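Local structure of diaminopimelate decarboxylase (1TWI) at residues 35-38 with 39-43; 95-98 with 99-103. The protein catalyses the pyridoxal 5'-phosphate-dependent decarboxylation of meso-diaminopimelate to L-lysine, the last step of lysine biosynthesis by the diaminopimelate pathway, working as a homodimer. All blocks are in the same frame, centred on the assembly; numbering follows the deposited sequence.

Interaction 1. Residues 35-38 with 39-43; sequences MSEE and QIKIN
Ser36 swings its hydroxyl to the far side of CB from its backbone nitrogen (chi1 169°), which carries OG over the start of the helix, where Gln39 N donates to it across 3.0 Å in a nearly straight bond. Ser36 CB and OG also rest against Gln39 CB. Next to it, Glu37, with an extended chain (chi1 175°), crosses Lys41 obliquely one turn ahead, so that Glu37 CG packs against Lys41 CE at 3.7 Å. The charges are only loosely paired: Glu37 OE2 and Lys41 NZ form a long salt bridge of 4.0 Å, and a water that donates to OE2 spans the gap, its bond from NZ being weak.

Ser36 is the N-cap at the junction between strand 32-36 and helix 37-58. Its carbonyl O takes the first regular i to i+4 bond, from Ile40 N at 3.2 Å, and Glu37 O and Glu38 O continue the series to Lys41 N and Ile42 N. The cap hydroxyl is gripped further by Asp17 and Thr6, while Glu37 OE1 bonds His432 of the second subunit and OE2 bonds Ser407. The Glu38 carboxylate lies across Ile42, with OE2 3.7 Å from Ile42 CG1. Met35 CE meets Ile40 CD1 at 4.2 Å, and Ile40 continues onto Leu79 and Leu80 of helix 74-82.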
loop_
_atom_site.group_PDB
_atom_site.type_symbol
_atom_site.label_atom_id
_atom_site.label_comp_id
_atom_site.label_asym_id
_atom_site.label_seq_id
_atom_site.Cartn_x
_atom_site.Cartn_y
_atom_site.Cartn_z
ATOM N N MET A 35 10.364 17.989 1.834
ATOM C CA MET A 35 10.997 17.794 0.551
ATOM C C MET A 35 11.933 18.952 0.363
ATOM O O MET A 35 11.488 20.102 0.462
ATOM C CB MET A 35 9.941 17.808 -0.576
ATOM C CG MET A 35 9.030 16.542 -0.544
ATOM S SD MET A 35 9.974 14.969 -0.887
ATOM C CE MET A 35 10.350 15.134 -2.574
ATOM N N SER A 36 13.206 18.669 0.061
ATOM C CA SER A 36 14.215 19.746 -0.157
ATOM C C SER A 36 14.208 20.167 -1.630
ATOM O O SER A 36 14.555 19.375 -2.545
ATOM C CB SER A 36 15.638 19.252 0.207
ATOM O OG SER A 36 16.609 20.198 -0.245
ATOM N N GLU A 37 13.817 21.415 -1.877
ATOM C CA GLU A 37 13.781 21.904 -3.240
ATOM C C GLU A 37 15.189 21.925 -3.815
ATOM O O GLU A 37 15.396 21.546 -4.963
ATOM C CB GLU A 37 13.198 23.323 -3.273
ATOM C CG GLU A 37 13.244 23.970 -4.668
ATOM C CD GLU A 37 12.568 25.328 -4.616
ATOM O OE1 GLU A 37 11.371 25.414 -4.922
ATOM O OE2 GLU A 37 13.206 26.310 -4.214
ATOM N N GLU A 38 16.171 22.374 -3.035
ATOM C CA GLU A 38 17.548 22.404 -3.569
ATOM C C GLU A 38 18.071 20.974 -3.857
ATOM O O GLU A 38 18.798 20.761 -4.822
ATOM C CB GLU A 38 18.479 23.129 -2.561
ATOM C CG GLU A 38 19.970 23.217 -2.944
ATOM C CD GLU A 38 20.272 24.042 -4.210
ATOM O OE1 GLU A 38 19.442 24.884 -4.646
ATOM O OE2 GLU A 38 21.384 23.842 -4.759
ATOM N N GLN A 39 17.760 19.998 -3.013
ATOM C CA GLN A 39 18.245 18.658 -3.326
ATOM C C GLN A 39 17.667 18.168 -4.703
ATOM O O GLN A 39 18.355 17.467 -5.472
ATOM C CB GLN A 39 17.830 17.650 -2.226
ATOM C CG GLN A 39 18.408 16.261 -2.483
ATOM C CD GLN A 39 19.941 16.293 -2.410
ATOM O OE1 GLN A 39 20.657 16.128 -3.429
ATOM N NE2 GLN A 39 20.448 16.561 -1.225
ATOM N N ILE A 40 16.391 18.477 -4.989
ATOM C CA ILE A 40 15.818 18.080 -6.276
ATOM C C ILE A 40 16.574 18.796 -7.404
ATOM O O ILE A 40 16.888 18.178 -8.454
ATOM C CB ILE A 40 14.284 18.404 -6.376
ATOM C CG1 ILE A 40 13.511 17.555 -5.356
ATOM C CG2 ILE A 40 13.760 18.094 -7.810
ATOM C CD1 ILE A 40 12.023 17.890 -5.219
ATOM N N LYS A 41 16.876 20.083 -7.224
ATOM C CA LYS A 41 17.626 20.797 -8.277
ATOM C C LYS A 41 18.994 20.175 -8.449
ATOM O O LYS A 41 19.485 20.031 -9.587
ATOM C CB LYS A 41 17.829 22.290 -7.939
ATOM C CG LYS A 41 16.497 23.101 -7.832
ATOM C CD LYS A 41 16.866 24.601 -7.610
ATOM C CE LYS A 41 15.739 25.334 -6.967
ATOM N NZ LYS A 41 14.535 25.321 -7.841
ATOM N N ILE A 42 19.617 19.813 -7.346
ATOM C CA ILE A 42 20.949 19.149 -7.458
ATOM C C ILE A 42 20.853 17.811 -8.204
ATOM O O ILE A 42 21.665 17.517 -9.115
ATOM C CB ILE A 42 21.539 18.876 -6.057
ATOM C CG1 ILE A 42 22.010 20.226 -5.475
ATOM C CG2 ILE A 42 22.674 17.768 -6.161
ATOM C CD1 ILE A 42 22.295 20.217 -3.975
ATOM N N ASN A 43 19.855 16.998 -7.843
ATOM C CA ASN A 43 19.743 15.685 -8.508
ATOM C C ASN A 43 19.477 15.850 -10.012
ATOM O O ASN A 43 20.043 15.130 -10.838
ATOM C CB ASN A 43 18.618 14.841 -7.837
ATOM C CG ASN A 43 18.958 14.447 -6.397
ATOM O OD1 ASN A 43 20.121 14.560 -5.970
ATOM N ND2 ASN A 43 17.956 13.982 -5.632
HETATM O O HOH W 1 13.900 28.196 -6.375
#

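Interaction 2. Residues 95-98 with 99-103; sequences LYIA and KLSNV
A Schellman motif closes helix 92-100, and the contact is the helix's last turn folding into it. Asn102 is the residue that leaves the helical conformation, with a positive phi of 71°, and this reversal brings Val103 N back to donate to Ala98 O at 3.1 Å, while Asn102 N donates to Lys99 O at 3.0 Å. Val103 is buried and points back at the helix, its CG2 coming to 4.2 Å from Ala98 CB. Ser101 supplies a further closure from its side chain. With OG beside its own backbone nitrogen (chi1 -67°), the hydroxyl donates to Ile97 O at 2.7 Å, approaching from above the carbonyl plane and not along a lone pair. Ser101 N adds only weak bonds to Ile97 O and Ala98 O, so the hydroxyl gives Ile97 O a shorter bond beside a weak one; OG also bonds Thr77.

Earlier in the turn the bonding is regular: Lys99 N reaches Leu95 O and Leu100 N reaches Tyr96 O, both at 2.9 Å. Leu100 lays CD1 obliquely against the Tyr96 ring, 3.5 Å from CE2. Leu95 and Lys99 run side by side, CD1 of Leu95 4.1 Å from CG of Lys99, and the lysine amino group goes on to Ser105.

The Tyr96 ring meets Tyr420 of the second subunit, and Leu100 packs on Ile424 of that subunit. Within the chain, Leu95 and Ala98 lie on strands 86-89 and 108-110, the partners of this helix in a beta-alpha-beta unit, while Ser101 and Val103 pack against helix 74-82.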
loop_
_atom_site.group_PDB
_atom_site.type_symbol
_atom_site.label_atom_id
_atom_site.label_comp_id
_atom_site.label_asym_id
_atom_site.label_seq_id
_atom_site.Cartn_x
_atom_site.Cartn_y
_atom_site.Cartn_z
ATOM N N LEU A 95 -0.966 12.060 -16.577
ATOM C CA LEU A 95 -0.876 12.913 -17.771
ATOM C C LEU A 95 -1.582 14.271 -17.431
ATOM O O LEU A 95 -1.117 15.391 -17.778
ATOM C CB LEU A 95 -1.577 12.234 -18.949
ATOM C CG LEU A 95 -1.747 13.175 -20.173
ATOM C CD1 LEU A 95 -0.347 13.680 -20.581
ATOM C CD2 LEU A 95 -2.407 12.443 -21.360
ATOM N N TYR A 96 -2.715 14.157 -16.756
ATOM C CA TYR A 96 -3.481 15.344 -16.334
ATOM C C TYR A 96 -2.564 16.225 -15.465
ATOM O O TYR A 96 -2.455 17.439 -15.653
ATOM C CB TYR A 96 -4.689 14.838 -15.511
ATOM C CG TYR A 96 -5.696 15.866 -15.115
ATOM C CD1 TYR A 96 -6.715 16.206 -16.004
ATOM C CD2 TYR A 96 -5.674 16.453 -13.851
ATOM C CE1 TYR A 96 -7.700 17.117 -15.646
ATOM C CE2 TYR A 96 -6.685 17.381 -13.461
ATOM C CZ TYR A 96 -7.686 17.690 -14.394
ATOM O OH TYR A 96 -8.701 18.580 -14.105
ATOM N N ILE A 97 -1.929 15.627 -14.462
ATOM C CA ILE A 97 -1.026 16.407 -13.618
ATOM C C ILE A 97 0.156 17.015 -14.440
ATOM O O ILE A 97 0.540 18.182 -14.202
ATOM C CB ILE A 97 -0.483 15.520 -12.439
ATOM C CG1 ILE A 97 -1.606 15.215 -11.446
ATOM C CG2 ILE A 97 0.623 16.208 -11.709
ATOM C CD1 ILE A 97 -1.232 14.009 -10.541
ATOM N N ALA A 98 0.741 16.260 -15.375
ATOM C CA ALA A 98 1.852 16.815 -16.170
ATOM C C ALA A 98 1.410 18.045 -16.945
ATOM O O ALA A 98 2.143 19.054 -16.992
ATOM C CB ALA A 98 2.454 15.748 -17.169
ATOM N N LYS A 99 0.223 17.957 -17.570
ATOM C CA LYS A 99 -0.289 19.095 -18.343
ATOM C C LYS A 99 -0.621 20.241 -17.400
ATOM O O LYS A 99 -0.298 21.369 -17.728
ATOM C CB LYS A 99 -1.520 18.715 -19.179
ATOM C CG LYS A 99 -1.270 17.695 -20.266
ATOM C CD LYS A 99 -0.308 18.214 -21.292
ATOM C CE LYS A 99 -1.024 19.151 -22.315
ATOM N NZ LYS A 99 -0.087 19.663 -23.369
ATOM N N LEU A 100 -1.252 19.980 -16.243
ATOM C CA LEU A 100 -1.516 21.081 -15.323
ATOM C C LEU A 100 -0.181 21.619 -14.739
ATOM O O LEU A 100 -0.130 22.710 -14.188
ATOM C CB LEU A 100 -2.434 20.662 -14.165
ATOM C CG LEU A 100 -3.905 20.472 -14.634
ATOM C CD1 LEU A 100 -4.818 20.284 -13.375
ATOM C CD2 LEU A 100 -4.367 21.704 -15.479
ATOM N N SER A 101 0.902 20.876 -14.888
ATOM C CA SER A 101 2.176 21.370 -14.321
ATOM C C SER A 101 2.955 22.158 -15.383
ATOM O O SER A 101 4.068 22.619 -15.126
ATOM C CB SER A 101 3.023 20.187 -13.860
ATOM O OG SER A 101 2.403 19.533 -12.756
ATOM N N ASN A 102 2.369 22.250 -16.569
ATOM C CA ASN A 102 2.944 22.943 -17.699
ATOM C C ASN A 102 4.151 22.279 -18.371
ATOM O O ASN A 102 5.005 22.983 -18.958
ATOM C CB ASN A 102 3.323 24.386 -17.300
ATOM C CG ASN A 102 3.057 25.372 -18.408
ATOM O OD1 ASN A 102 2.056 25.259 -19.123
ATOM N ND2 ASN A 102 3.929 26.373 -18.540
ATOM N N VAL A 103 4.257 20.962 -18.244
ATOM C CA VAL A 103 5.318 20.212 -18.934
ATOM C C VAL A 103 4.943 20.254 -20.426
ATOM O O VAL A 103 3.824 19.938 -20.805
ATOM C CB VAL A 103 5.343 18.706 -18.528
ATOM C CG1 VAL A 103 6.442 17.975 -19.303
ATOM C CG2 VAL A 103 5.605 18.567 -17.015
#

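Interaction 1 comes first along the chain and starts a helix; interaction 2 follows and ends one. Their centres are about 20 Å apart and their nearest atoms about 12 Å, so they do not touch. Both contacts pack on helix 74-82: Glu37, Ile40 and Lys41 rest on its Leu79, whereas Ile97, Ser101 and Val103 meet its Thr77, Leu74, Arg78 and Ala81. Residues 35-38 also tie the mixed sheet, through strand 32-36, to helix 37-58. Residues 95-103 sit in a beta-alpha-beta unit of the TIM-barrel-type pyridoxal-binding domain. Each site also reaches the second subunit, so the two helix ends join intrachain packing to the dimer interface.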